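Local structure of conjugal transfer protein TRWB (1E9S) at residues 39-44 / 70-75; 82-87 / 282-287; 94-99 / 425-430; 262-267 / 292-297; 286-291 / 311-316. The protein probably couples nucleotide hydrolysis to DNA transfer in bacterial conjugation, as a hexameric P-loop NTPase of the type IV secretion coupling protein family. One frame throughout, in Å; residues are numbered along the deposited sequence.

Contact 1: residues 39-44 / 70-75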
# COMPACT_ATOMS: atom_id res chain seq x y z
N GLN A 39 46.99 -9.06 -2.30
CA GLN A 39 45.62 -8.60 -2.42
C GLN A 39 45.00 -8.83 -3.78
O GLN A 39 45.67 -9.16 -4.75
CB GLN A 39 45.54 -7.11 -2.09
CG GLN A 39 45.74 -6.78 -0.65
CD GLN A 39 46.08 -5.32 -0.46
OE1 GLN A 39 47.15 -4.87 -0.88
NE2 GLN A 39 45.18 -4.56 0.15
N VAL A 40 43.70 -8.61 -3.82
CA VAL A 40 42.89 -8.75 -5.02
C VAL A 40 42.57 -7.29 -5.39
O VAL A 40 42.67 -6.42 -4.55
CB VAL A 40 41.64 -9.57 -4.67
CG1 VAL A 40 40.38 -8.80 -4.91
CG2 VAL A 40 41.67 -10.88 -5.41
N THR A 41 42.22 -7.01 -6.64
CA THR A 41 41.92 -5.61 -6.97
C THR A 41 40.53 -5.37 -7.55
O THR A 41 40.01 -6.17 -8.32
CB THR A 41 42.96 -4.99 -7.93
OG1 THR A 41 43.08 -5.77 -9.12
CG2 THR A 41 44.31 -4.91 -7.26
N VAL A 42 39.95 -4.25 -7.14
CA VAL A 42 38.63 -3.84 -7.60
C VAL A 42 38.81 -2.52 -8.35
O VAL A 42 39.14 -1.49 -7.76
CB VAL A 42 37.66 -3.66 -6.42
CG1 VAL A 42 36.27 -3.31 -6.93
CG2 VAL A 42 37.58 -4.95 -5.61
N ALA A 43 38.62 -2.55 -9.67
CA ALA A 43 38.78 -1.36 -10.48
C ALA A 43 40.18 -0.77 -10.28
O ALA A 43 40.37 0.46 -10.27
CB ALA A 43 37.72 -0.34 -10.11
N GLY A 44 41.16 -1.65 -10.12
CA GLY A 44 42.54 -1.21 -9.95
C GLY A 44 42.92 -0.91 -8.51
O GLY A 44 44.10 -0.83 -8.19
N LEU A 70 34.75 -7.61 -12.88
CA LEU A 70 34.66 -8.98 -12.38
C LEU A 70 35.81 -9.81 -12.91
O LEU A 70 36.35 -10.66 -12.20
CB LEU A 70 33.33 -9.60 -12.79
CG LEU A 70 32.13 -9.37 -11.85
CD1 LEU A 70 32.02 -7.93 -11.38
CD2 LEU A 70 30.87 -9.77 -12.59
N ARG A 71 36.17 -9.57 -14.16
CA ARG A 71 37.26 -10.26 -14.83
C ARG A 71 38.59 -10.01 -14.07
O ARG A 71 39.34 -10.94 -13.78
CB ARG A 71 37.35 -9.75 -16.26
CG ARG A 71 38.05 -10.62 -17.29
CD ARG A 71 37.07 -11.29 -18.26
NE ARG A 71 36.16 -10.37 -18.94
CZ ARG A 71 36.53 -9.31 -19.65
NH1 ARG A 71 37.81 -9.01 -19.79
NH2 ARG A 71 35.61 -8.55 -20.23
N GLU A 72 38.85 -8.74 -13.75
CA GLU A 72 40.06 -8.36 -13.02
C GLU A 72 40.08 -8.90 -11.60
O GLU A 72 41.12 -9.30 -11.07
CB GLU A 72 40.18 -6.84 -12.96
CG GLU A 72 41.13 -6.34 -11.88
CD GLU A 72 41.12 -4.83 -11.74
OE1 GLU A 72 40.50 -4.16 -12.60
OE2 GLU A 72 41.75 -4.33 -10.77
N LEU A 73 38.91 -8.91 -10.97
CA LEU A 73 38.78 -9.40 -9.61
C LEU A 73 39.07 -10.90 -9.60
O LEU A 73 39.78 -11.39 -8.72
CB LEU A 73 37.35 -9.14 -9.12
CG LEU A 73 37.18 -8.71 -7.67
CD1 LEU A 73 35.69 -8.60 -7.37
CD2 LEU A 73 37.85 -9.69 -6.76
N ALA A 74 38.52 -11.61 -10.57
CA ALA A 74 38.73 -13.05 -10.67
C ALA A 74 40.19 -13.37 -10.97
O ALA A 74 40.78 -14.26 -10.36
CB ALA A 74 37.84 -13.63 -11.74
N TYR A 75 40.77 -12.64 -11.91
CA TYR A 75 42.16 -12.82 -12.30
C TYR A 75 43.10 -12.65 -11.10
O TYR A 75 43.85 -13.56 -10.77
CB TYR A 75 42.51 -11.81 -13.38
CG TYR A 75 43.90 -11.95 -13.93
CD1 TYR A 75 44.34 -13.17 -14.44
CD2 TYR A 75 44.77 -10.86 -13.96
CE1 TYR A 75 45.62 -13.31 -14.96
CE2 TYR A 75 46.06 -10.99 -14.48
CZ TYR A 75 46.48 -12.22 -14.98
OH TYR A 75 47.75 -12.37 -15.48
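Two donors converge on Glu72 OE2: the hydroxyl of Thr41, with OG1 2.6 Å from OE2, and the backbone amide of Gly44, whose N lies 2.8 Å from OE2. They come from different directions. Thr41 OG1 donates to the anti lone pair of OE2, facing away from OE1, whereas Gly44 N arrives on the syn side, about 15° out of the carboxylate plane. A chi1 of 56° turns the threonine hydroxyl toward the carboxylate, and a hydroxyl suits this partly exposed edge. Glu72 suits its task because its side chain runs extended off the helix, CG anti to the backbone N (chi1 162°), and carries the carboxylate to the hairpin turn. Ala43 and Gly44 have the left-handed backbone angles of a type I' turn, joining strands 41-42 and 45-46; at Gly44 a side chain would press on the preceding carbonyl, which explains the glycine.

One residue along the helix, Leu73 makes the apolar half of the contact. It touches Val40, while Val42 CG2 sits more loosely at 4.3 Å from Leu73 CG. Leu73 also packs on Leu56 and Trp282 of the central sheet, so it suits its buried place. Thr41 N is hydrogen-bonded to Thr76 OG1, which lies on the same helix. With two donors on a single carboxylate oxygen, Glu72 probably favours the ionised form.

Contact 2: residues 82-87 / 282-287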
# COMPACT_ATOMS: atom_id res chain seq x y z
N ASP A 82 43.37 -18.37 -4.98
CA ASP A 82 42.05 -18.52 -4.38
C ASP A 82 41.18 -19.45 -5.21
O ASP A 82 41.38 -19.58 -6.42
CB ASP A 82 41.32 -17.17 -4.31
CG ASP A 82 42.10 -16.10 -3.55
OD1 ASP A 82 43.23 -16.36 -3.13
OD2 ASP A 82 41.56 -14.99 -3.39
N ARG A 83 40.22 -20.09 -4.56
CA ARG A 83 39.29 -20.97 -5.27
C ARG A 83 38.02 -20.18 -5.50
O ARG A 83 37.77 -19.20 -4.81
CB ARG A 83 38.98 -22.21 -4.44
CG ARG A 83 40.10 -23.19 -4.45
CD ARG A 83 39.69 -24.46 -3.77
NE ARG A 83 38.78 -25.26 -4.57
CZ ARG A 83 38.06 -26.26 -4.07
NH1 ARG A 83 38.16 -26.55 -2.79
NH2 ARG A 83 37.26 -26.96 -4.85
N MET A 84 37.21 -20.59 -6.46
CA MET A 84 35.98 -19.87 -6.71
C MET A 84 34.92 -20.59 -7.53
O MET A 84 35.22 -21.47 -8.33
CB MET A 84 36.31 -18.53 -7.35
CG MET A 84 37.09 -18.63 -8.62
SD MET A 84 37.90 -17.05 -8.87
CE MET A 84 37.73 -16.85 -10.58
N VAL A 85 33.68 -20.20 -7.29
CA VAL A 85 32.53 -20.72 -8.00
C VAL A 85 32.07 -19.52 -8.79
O VAL A 85 31.84 -18.45 -8.23
CB VAL A 85 31.41 -21.15 -7.04
CG1 VAL A 85 30.20 -21.64 -7.81
CG2 VAL A 85 31.92 -22.24 -6.13
N ILE A 86 31.94 -19.68 -10.10
CA ILE A 86 31.52 -18.57 -10.94
C ILE A 86 30.26 -18.82 -11.74
O ILE A 86 30.21 -19.74 -12.55
CB ILE A 86 32.65 -18.17 -11.91
CG1 ILE A 86 33.91 -17.85 -11.11
CG2 ILE A 86 32.23 -16.97 -12.75
CD1 ILE A 86 35.05 -17.46 -11.97
N VAL A 87 29.24 -18.00 -11.49
CA VAL A 87 28.00 -18.09 -12.24
C VAL A 87 28.43 -17.38 -13.50
O VAL A 87 28.53 -16.16 -13.53
CB VAL A 87 26.87 -17.33 -11.55
CG1 VAL A 87 25.67 -17.21 -12.50
CG2 VAL A 87 26.48 -18.05 -10.27
N TRP A 282 35.50 -17.79 -3.39
CA TRP A 282 34.72 -16.70 -3.96
C TRP A 282 33.47 -17.20 -4.66
O TRP A 282 33.51 -18.20 -5.37
CB TRP A 282 35.52 -15.93 -5.00
CG TRP A 282 36.66 -15.18 -4.45
CD1 TRP A 282 37.89 -15.66 -4.15
CD2 TRP A 282 36.68 -13.78 -4.13
NE1 TRP A 282 38.70 -14.65 -3.68
CE2 TRP A 282 37.98 -13.49 -3.65
CE3 TRP A 282 35.73 -12.75 -4.20
CZ2 TRP A 282 38.36 -12.20 -3.25
CZ3 TRP A 282 36.10 -11.47 -3.80
CH2 TRP A 282 37.41 -11.20 -3.33
N LEU A 283 32.36 -16.50 -4.45
CA LEU A 283 31.13 -16.87 -5.11
C LEU A 283 30.82 -15.69 -6.01
O LEU A 283 30.47 -14.61 -5.53
CB LEU A 283 29.99 -17.04 -4.11
CG LEU A 283 28.79 -17.91 -4.54
CD1 LEU A 283 27.56 -17.39 -3.85
CD2 LEU A 283 28.59 -17.88 -6.05
N PHE A 284 31.00 -15.88 -7.31
CA PHE A 284 30.73 -14.82 -8.26
C PHE A 284 29.34 -15.03 -8.83
O PHE A 284 29.13 -15.88 -9.68
CB PHE A 284 31.73 -14.84 -9.41
CG PHE A 284 33.03 -14.18 -9.10
CD1 PHE A 284 33.95 -14.80 -8.26
CD2 PHE A 284 33.34 -12.94 -9.64
CE1 PHE A 284 35.17 -14.20 -7.96
CE2 PHE A 284 34.57 -12.34 -9.35
CZ PHE A 284 35.48 -12.97 -8.51
N ILE A 285 28.39 -14.26 -8.33
CA ILE A 285 27.03 -14.34 -8.81
C ILE A 285 26.90 -13.23 -9.83
O ILE A 285 26.77 -12.07 -9.48
CB ILE A 285 26.02 -14.08 -7.70
CG1 ILE A 285 26.16 -15.14 -6.62
CG2 ILE A 285 24.62 -14.09 -8.27
CD1 ILE A 285 25.27 -14.94 -5.44
N ASP A 286 26.97 -13.60 -11.10
CA ASP A 286 26.87 -12.61 -12.15
C ASP A 286 25.82 -11.55 -11.82
O ASP A 286 26.16 -10.47 -11.33
CB ASP A 286 26.54 -13.28 -13.47
CG ASP A 286 26.73 -12.35 -14.64
OD1 ASP A 286 27.87 -11.84 -14.78
OD2 ASP A 286 25.77 -12.11 -15.40
N GLU A 287 24.56 -11.84 -12.10
CA GLU A 287 23.47 -10.92 -11.82
C GLU A 287 22.56 -11.55 -10.77
O GLU A 287 21.80 -12.46 -11.06
CB GLU A 287 22.68 -10.62 -13.09
CG GLU A 287 23.29 -9.51 -13.91
CD GLU A 287 23.34 -8.19 -13.16
OE1 GLU A 287 22.61 -8.04 -12.15
OE2 GLU A 287 24.10 -7.30 -13.57
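Met84 and Trp282 sit abreast on neighbouring parallel strands, with Met84 CB 3.6 Å from Trp282 CB, and the thioether folds into the angle between two rings. With CG between the backbone N and carbonyl carbon (chi1 57°), Met84 SD reaches to 4.1 Å from Phe284 CE1, oblique to both rings in Met-aromatic contacts. Beyond it, Ile86 lies beside Phe284 and points the same way, with Ile86 CG2 4.0 Å from Phe284 CB. Helix 66-79 covers this bumpy face. These parallel strands of the P-loop NTPase core are stitched by a ladder from Arg83 O to Val87 N; Val85 O accepts an almost straight bond from Phe284 N (2.9 Å). On the other face Val85 and Leu283 form an apolar surface against helix 252-269, meeting loosely at 4.4 Å between Val85 CB and Leu283 CD2; Val87 CB lies 3.3 Å from Phe284 O. At the strand entrance Trp282 NE1 bonds to Asp82 OD2 at 2.9 Å, ring and carboxylate nearly coplanar, while Arg80 and Arg280 salt-bridge the aspartate.

Contact 3: residues 94-99 / 425-430; sequences LSKFGR and FANRQP
Phe97 and Phe425 form one close-packed end of this contact, a T-shaped pair in which the edge of Phe97 points at one face of Phe425. The centroids are 5.1 Å apart and the planes stand at 68°, a fit that flat aromatic side chains make well; Tyr75 and Arg71 of helix 66-79 close in on both rings. Lys96 runs beside this pair. It bends at chi2 (-73°), bringing NZ 2.8 Å from Phe425 O while CD rests on Phe425 CB. Buried Ser95 is packed as tightly: its O receives Arg428 N and Gln429 N, though through weak, bent bonds, and its small CB meets Gln429 O at 3.0 Å. Gly98 ends the helix, where a CB would strike Leu94 O; Gln429 CG comes to 3.2 Å from Gly98 O.

The solvent side is looser. Arg428 NH2 binds Gly98 O weakly at 3.1 Å, and a water bridges Lys96 O and Ala426 O, donating to each. Long, flexible Arg428 suits this solvent-facing edge. The contact is that of an irregular C-terminal tail laid across the last turn of helix 92-97, its amides and side chains meeting carbonyls at the helix end, on the flank of the P-loop NTPase domain.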
# COMPACT_ATOMS: atom_id res chain seq x y z
N LEU A 94 34.99 -18.86 -18.20
CA LEU A 94 35.54 -20.19 -18.44
C LEU A 94 36.59 -20.13 -19.53
O LEU A 94 37.69 -20.62 -19.37
CB LEU A 94 34.43 -21.15 -18.87
CG LEU A 94 34.79 -22.58 -19.31
CD1 LEU A 94 35.32 -23.39 -18.13
CD2 LEU A 94 33.56 -23.24 -19.90
N SER A 95 36.22 -19.51 -20.65
CA SER A 95 37.12 -19.39 -21.78
C SER A 95 38.39 -18.62 -21.47
O SER A 95 39.43 -18.86 -22.08
CB SER A 95 36.39 -18.72 -22.95
OG SER A 95 36.11 -17.37 -22.69
N LYS A 96 38.34 -17.70 -20.50
CA LYS A 96 39.51 -16.91 -20.15
C LYS A 96 40.32 -17.49 -18.99
O LYS A 96 41.55 -17.41 -19.00
CB LYS A 96 39.10 -15.48 -19.78
CG LYS A 96 38.19 -14.76 -20.76
CD LYS A 96 38.94 -14.35 -22.00
CE LYS A 96 38.09 -13.50 -22.92
NZ LYS A 96 38.84 -13.13 -24.16
N PHE A 97 39.64 -18.08 -18.01
CA PHE A 97 40.31 -18.62 -16.82
C PHE A 97 40.16 -20.11 -16.55
O PHE A 97 40.67 -20.62 -15.54
CB PHE A 97 39.82 -17.84 -15.60
CG PHE A 97 39.86 -16.37 -15.79
CD1 PHE A 97 41.07 -15.68 -15.83
CD2 PHE A 97 38.68 -15.66 -16.00
CE1 PHE A 97 41.11 -14.33 -16.10
CE2 PHE A 97 38.71 -14.31 -16.26
CZ PHE A 97 39.92 -13.64 -16.31
N GLY A 98 39.49 -20.81 -17.44
CA GLY A 98 39.32 -22.23 -17.24
C GLY A 98 40.60 -23.03 -17.38
O GLY A 98 41.33 -22.89 -18.36
N ARG A 99 40.87 -23.86 -16.38
CA ARG A 99 42.04 -24.73 -16.40
C ARG A 99 41.54 -26.16 -16.59
O ARG A 99 40.33 -26.40 -16.61
CB ARG A 99 42.81 -24.63 -15.10
CG ARG A 99 43.71 -23.43 -15.06
CD ARG A 99 43.58 -22.78 -13.72
NE ARG A 99 43.18 -23.75 -12.70
CZ ARG A 99 42.96 -23.46 -11.42
NH1 ARG A 99 43.09 -22.21 -10.99
NH2 ARG A 99 42.59 -24.42 -10.58
N PHE A 425 42.43 -10.53 -22.20
CA PHE A 425 42.64 -11.90 -21.76
C PHE A 425 42.52 -12.86 -22.93
O PHE A 425 41.57 -12.80 -23.70
CB PHE A 425 41.64 -12.30 -20.68
CG PHE A 425 41.85 -11.61 -19.38
CD1 PHE A 425 42.77 -12.09 -18.46
CD2 PHE A 425 41.16 -10.45 -19.09
CE1 PHE A 425 42.99 -11.41 -17.27
CE2 PHE A 425 41.39 -9.77 -17.91
CZ PHE A 425 42.30 -10.25 -17.00
N ALA A 426 43.51 -13.75 -23.04
CA ALA A 426 43.54 -14.75 -24.10
C ALA A 426 42.54 -15.85 -23.80
O ALA A 426 42.37 -16.25 -22.65
CB ALA A 426 44.95 -15.33 -24.22
N ASN A 427 41.88 -16.35 -24.85
CA ASN A 427 40.91 -17.43 -24.71
C ASN A 427 41.66 -18.74 -24.54
O ASN A 427 42.14 -19.31 -25.51
CB ASN A 427 40.02 -17.51 -25.95
CG ASN A 427 38.84 -16.57 -25.89
OD1 ASN A 427 38.12 -16.41 -26.86
ND2 ASN A 427 38.64 -15.94 -24.74
N ARG A 428 41.75 -19.22 -23.31
CA ARG A 428 42.46 -20.45 -23.03
C ARG A 428 41.59 -21.70 -23.12
O ARG A 428 42.08 -22.81 -22.94
CB ARG A 428 43.08 -20.40 -21.64
CG ARG A 428 44.00 -19.26 -21.38
CD ARG A 428 44.78 -19.54 -20.11
NE ARG A 428 43.94 -20.20 -19.11
CZ ARG A 428 44.39 -20.60 -17.93
NH1 ARG A 428 45.67 -20.40 -17.60
NH2 ARG A 428 43.57 -21.19 -17.07
N GLN A 429 40.30 -21.52 -23.38
CA GLN A 429 39.38 -22.66 -23.45
C GLN A 429 38.11 -22.31 -24.22
O GLN A 429 37.68 -21.16 -24.22
CB GLN A 429 38.95 -23.10 -22.05
CG GLN A 429 40.03 -23.61 -21.16
CD GLN A 429 39.90 -25.08 -20.86
OE1 GLN A 429 40.85 -25.72 -20.42
NE2 GLN A 429 38.71 -25.63 -21.10
N PRO A 430 37.51 -23.29 -24.91
CA PRO A 430 36.28 -22.97 -25.64
C PRO A 430 35.19 -22.71 -24.60
O PRO A 430 35.07 -23.44 -23.62
CB PRO A 430 36.03 -24.23 -26.46
CG PRO A 430 36.61 -25.32 -25.62
CD PRO A 430 37.90 -24.69 -25.14
O HOH W 1 43.48 -15.85 -20.21

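Contact 4: residues 262-267 / 292-297; sequences WVDVVC and EKLASL
The carboxylate of Asp264 takes hold of Ser296 with both oxygens. Ser296 N donates to the syn lone pair of Asp264 OD1, 2.7 Å away, and Ser296 OG donates to Asp264 OD2 at 2.9 Å, arriving on the syn side but 31° out of the carboxylate plane. With backbone amide and hydroxyl engaged together, the serine is fixed in position and rotation. Asp264 reaches it because a chi1 of -164° turns CG away from its own backbone N, swinging the acid from the flank of the helix toward the loop. Ser133 OG of helix 126-134 gives OD2 a further hydrogen bond, so this buried acid has several donors, which would probably stabilise its negative charge.

Packing surrounds the polar pair. One helical turn on, Cys267 CB meets Ser296 CB at 3.7 Å, small side chains allowing the loop to lie close to the helix, and Cys267 SG approaches Leu297 CA at 4.0 Å. On the preceding side Val263 CG1 touches Leu294 CD1 at 3.7 Å, the two side chains crossing at about a right angle; compact valine and longer leucine thus fill the space next to the acid.

The contact ties helix 252-269 to the loop between strand 281-285 and helix 297-303. Helix 126-134 borders it through Ser133 and Leu132, and Val263 and Cys267 also reach residues of strands 83-89 and 281-285.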
# COMPACT_ATOMS: atom_id res chain seq x y z
N TRP A 262 22.16 -24.69 -7.85
CA TRP A 262 23.59 -24.81 -7.65
C TRP A 262 24.16 -23.70 -6.79
O TRP A 262 24.97 -23.94 -5.89
CB TRP A 262 24.31 -24.85 -8.99
CG TRP A 262 24.07 -26.11 -9.72
CD1 TRP A 262 23.93 -27.36 -9.18
CD2 TRP A 262 24.04 -26.28 -11.13
NE1 TRP A 262 23.82 -28.30 -10.19
CE2 TRP A 262 23.88 -27.66 -11.39
CE3 TRP A 262 24.14 -25.39 -12.21
CZ2 TRP A 262 23.81 -28.17 -12.68
CZ3 TRP A 262 24.07 -25.90 -13.50
CH2 TRP A 262 23.91 -27.28 -13.73
N VAL A 263 23.75 -22.47 -7.06
CA VAL A 263 24.23 -21.33 -6.29
C VAL A 263 23.82 -21.50 -4.83
O VAL A 263 24.60 -21.22 -3.92
CB VAL A 263 23.66 -19.99 -6.81
CG1 VAL A 263 23.99 -18.87 -5.84
CG2 VAL A 263 24.23 -19.68 -8.17
N ASP A 264 22.60 -21.97 -4.61
CA ASP A 264 22.11 -22.15 -3.26
C ASP A 264 22.78 -23.31 -2.56
O ASP A 264 23.00 -23.27 -1.35
CB ASP A 264 20.60 -22.34 -3.26
CG ASP A 264 19.99 -22.15 -1.89
OD1 ASP A 264 19.80 -20.99 -1.48
OD2 ASP A 264 19.72 -23.16 -1.20
N VAL A 265 23.11 -24.35 -3.32
CA VAL A 265 23.80 -25.51 -2.76
C VAL A 265 25.12 -25.03 -2.18
O VAL A 265 25.50 -25.41 -1.08
CB VAL A 265 24.09 -26.59 -3.85
CG1 VAL A 265 25.05 -27.64 -3.32
CG2 VAL A 265 22.81 -27.25 -4.31
N VAL A 266 25.80 -24.17 -2.92
CA VAL A 266 27.07 -23.62 -2.47
C VAL A 266 26.85 -22.83 -1.19
O VAL A 266 27.63 -22.95 -0.24
CB VAL A 266 27.67 -22.68 -3.54
CG1 VAL A 266 28.94 -22.01 -3.03
CG2 VAL A 266 27.93 -23.45 -4.81
N CYS A 267 25.78 -22.04 -1.15
CA CYS A 267 25.45 -21.21 0.00
C CYS A 267 25.19 -21.94 1.32
O CYS A 267 25.59 -21.46 2.37
CB CYS A 267 24.28 -20.29 -0.33
SG CYS A 267 24.69 -19.05 -1.53
N GLU A 292 16.71 -17.11 -8.96
CA GLU A 292 15.47 -17.12 -8.23
C GLU A 292 15.71 -16.59 -6.82
O GLU A 292 16.83 -16.18 -6.47
CB GLU A 292 14.92 -18.54 -8.18
CG GLU A 292 14.63 -19.09 -9.58
CD GLU A 292 13.25 -19.73 -9.70
OE1 GLU A 292 12.53 -19.81 -8.68
OE2 GLU A 292 12.89 -20.15 -10.82
N LYS A 293 14.66 -16.57 -6.01
CA LYS A 293 14.78 -16.09 -4.65
C LYS A 293 15.50 -17.16 -3.84
O LYS A 293 14.87 -18.11 -3.39
CB LYS A 293 13.40 -15.81 -4.07
CG LYS A 293 13.40 -15.09 -2.77
CD LYS A 293 12.01 -14.71 -2.37
CE LYS A 293 12.03 -14.15 -0.98
NZ LYS A 293 10.65 -13.83 -0.55
N LEU A 294 16.81 -16.99 -3.67
CA LEU A 294 17.63 -17.95 -2.95
C LEU A 294 17.35 -18.01 -1.45
O LEU A 294 17.31 -17.00 -0.76
CB LEU A 294 19.12 -17.64 -3.19
CG LEU A 294 19.47 -17.55 -4.67
CD1 LEU A 294 20.91 -17.10 -4.82
CD2 LEU A 294 19.25 -18.91 -5.35
N ALA A 295 17.16 -19.23 -0.96
CA ALA A 295 16.86 -19.49 0.43
C ALA A 295 18.06 -19.40 1.37
O ALA A 295 17.89 -19.05 2.54
CB ALA A 295 16.22 -20.86 0.56
N SER A 296 19.25 -19.70 0.87
CA SER A 296 20.44 -19.70 1.72
C SER A 296 21.42 -18.56 1.53
O SER A 296 22.36 -18.44 2.30
CB SER A 296 21.17 -21.03 1.55
OG SER A 296 20.24 -22.10 1.45
N LEU A 297 21.22 -17.75 0.50
CA LEU A 297 22.11 -16.63 0.23
C LEU A 297 22.31 -15.76 1.46
O LEU A 297 23.43 -15.48 1.87
CB LEU A 297 21.55 -15.77 -0.89
CG LEU A 297 22.51 -15.08 -1.84
CD1 LEU A 297 21.83 -13.85 -2.38
CD2 LEU A 297 23.81 -14.71 -1.16

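Contact 5: residues 286-291 / 311-316; sequences DELASL and VVAGLQ
Asp286 opens the contact through its backbone, its O accepting a weak, bent bond from Gly314 N at 3.0 Å. The glycine is needed here, since a CB would collide with that same carbonyl oxygen. Glu287 pairs with Gly314 in parallel register and curls back at chi2 (-62°), its side chain crossing that of Gln316 at about a right angle, the carboxylate and amide planes 49° apart. Its strongest partner is Lys66, salt-bridged to OE2, while Glu287 OE1 comes within 2.9 Å of Gly314 O without a bond. Leu288 N donates a hydrogen bond to Gly314 O (3.1 Å), in the carbonyl plane, and Leu288 CB presses on Leu315 CD1 at 3.4 Å. Small, buried Ala289, in the short 3-10 turn, packs near Leu315 and against Leu321 of helix 318-325. Acidic residues following hydrophobic strand 281-285, beside the lysine of the probable Walker A loop, are consistent with a Walker B motif of a RecA-like NTPase, strand 309-315 running between the Walker A and Walker B strands.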
# COMPACT_ATOMS: atom_id res chain seq x y z
N ASP A 286 26.97 -13.60 -11.10
CA ASP A 286 26.87 -12.61 -12.15
C ASP A 286 25.82 -11.55 -11.82
O ASP A 286 26.16 -10.47 -11.33
CB ASP A 286 26.54 -13.28 -13.47
CG ASP A 286 26.73 -12.35 -14.64
OD1 ASP A 286 27.87 -11.84 -14.78
OD2 ASP A 286 25.77 -12.11 -15.40
N GLU A 287 24.56 -11.84 -12.10
CA GLU A 287 23.47 -10.92 -11.82
C GLU A 287 22.56 -11.55 -10.77
O GLU A 287 21.80 -12.46 -11.06
CB GLU A 287 22.68 -10.62 -13.09
CG GLU A 287 23.29 -9.51 -13.91
CD GLU A 287 23.34 -8.19 -13.16
OE1 GLU A 287 22.61 -8.04 -12.15
OE2 GLU A 287 24.10 -7.30 -13.57
N LEU A 288 22.66 -11.03 -9.55
CA LEU A 288 21.89 -11.55 -8.44
C LEU A 288 20.39 -11.65 -8.67
O LEU A 288 19.77 -12.66 -8.33
CB LEU A 288 22.16 -10.70 -7.20
CG LEU A 288 21.57 -11.22 -5.90
CD1 LEU A 288 21.93 -12.68 -5.72
CD2 LEU A 288 22.13 -10.40 -4.74
N ALA A 289 19.82 -10.61 -9.26
CA ALA A 289 18.39 -10.58 -9.53
C ALA A 289 17.94 -11.46 -10.69
O ALA A 289 16.76 -11.50 -11.03
CB ALA A 289 17.94 -9.16 -9.76
N SER A 290 18.88 -12.16 -11.33
CA SER A 290 18.54 -13.04 -12.44
C SER A 290 18.33 -14.46 -11.94
O SER A 290 17.84 -15.32 -12.66
CB SER A 290 19.64 -13.03 -13.49
OG SER A 290 19.65 -11.80 -14.20
N LEU A 291 18.71 -14.71 -10.70
CA LEU A 291 18.55 -16.02 -10.10
C LEU A 291 17.23 -15.96 -9.36
O LEU A 291 16.67 -14.89 -9.16
CB LEU A 291 19.68 -16.30 -9.11
CG LEU A 291 21.08 -16.35 -9.71
CD1 LEU A 291 22.07 -16.77 -8.62
CD2 LEU A 291 21.11 -17.34 -10.87
N VAL A 311 31.47 -13.20 -1.43
CA VAL A 311 30.51 -13.10 -2.51
C VAL A 311 30.61 -11.79 -3.25
O VAL A 311 30.73 -10.73 -2.65
CB VAL A 311 29.05 -13.25 -2.01
CG1 VAL A 311 28.10 -13.24 -3.17
CG2 VAL A 311 28.88 -14.52 -1.23
N VAL A 312 30.57 -11.88 -4.57
CA VAL A 312 30.61 -10.71 -5.44
C VAL A 312 29.36 -10.83 -6.29
O VAL A 312 29.19 -11.79 -7.04
CB VAL A 312 31.87 -10.72 -6.38
CG1 VAL A 312 31.81 -9.56 -7.37
CG2 VAL A 312 33.15 -10.63 -5.56
N ALA A 313 28.46 -9.87 -6.17
CA ALA A 313 27.23 -9.92 -6.95
C ALA A 313 27.00 -8.63 -7.72
O ALA A 313 27.38 -7.55 -7.28
CB ALA A 313 26.05 -10.20 -6.04
N GLY A 314 26.37 -8.77 -8.88
CA GLY A 314 26.06 -7.64 -9.73
C GLY A 314 24.59 -7.29 -9.63
O GLY A 314 23.73 -8.17 -9.49
N LEU A 315 24.29 -6.00 -9.70
CA LEU A 315 22.93 -5.51 -9.62
C LEU A 315 22.78 -4.34 -10.58
O LEU A 315 23.77 -3.70 -10.93
CB LEU A 315 22.63 -5.06 -8.19
CG LEU A 315 21.68 -5.87 -7.30
CD1 LEU A 315 21.85 -7.35 -7.51
CD2 LEU A 315 21.94 -5.51 -5.85
N GLN A 316 21.57 -4.06 -11.02
CA GLN A 316 21.33 -2.95 -11.92
C GLN A 316 20.31 -2.00 -11.32
O GLN A 316 20.68 -1.03 -10.67
CB GLN A 316 20.87 -3.47 -13.27
CG GLN A 316 21.83 -4.50 -13.84
CD GLN A 316 21.46 -4.97 -15.24
OE1 GLN A 316 21.43 -4.18 -16.18
NE2 GLN A 316 21.17 -6.27 -15.37

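Overall arrangement
From the N terminus, contact 1 closes first, a short loop fastening the 41-46 hairpin to helix 66-79. The chain then enters strand 83-89, which waits nearly 200 residues for its partner in contact 2, and helix 92-97, which contact 3 joins to the C-terminal tail. Contacts 2 and 3 therefore cross. Contact 4, joining helix 252-269 to the loop before helix 297-303, starts within contact 2 and ends beyond it, so these cross too. Contact 5 begins where contact 2 ends, ties the end of strand 281-285 to strand 309-315, and crosses contact 4; both fall within the long span of contact 3. Helices 66-79 and 252-269 cover the two sheet faces.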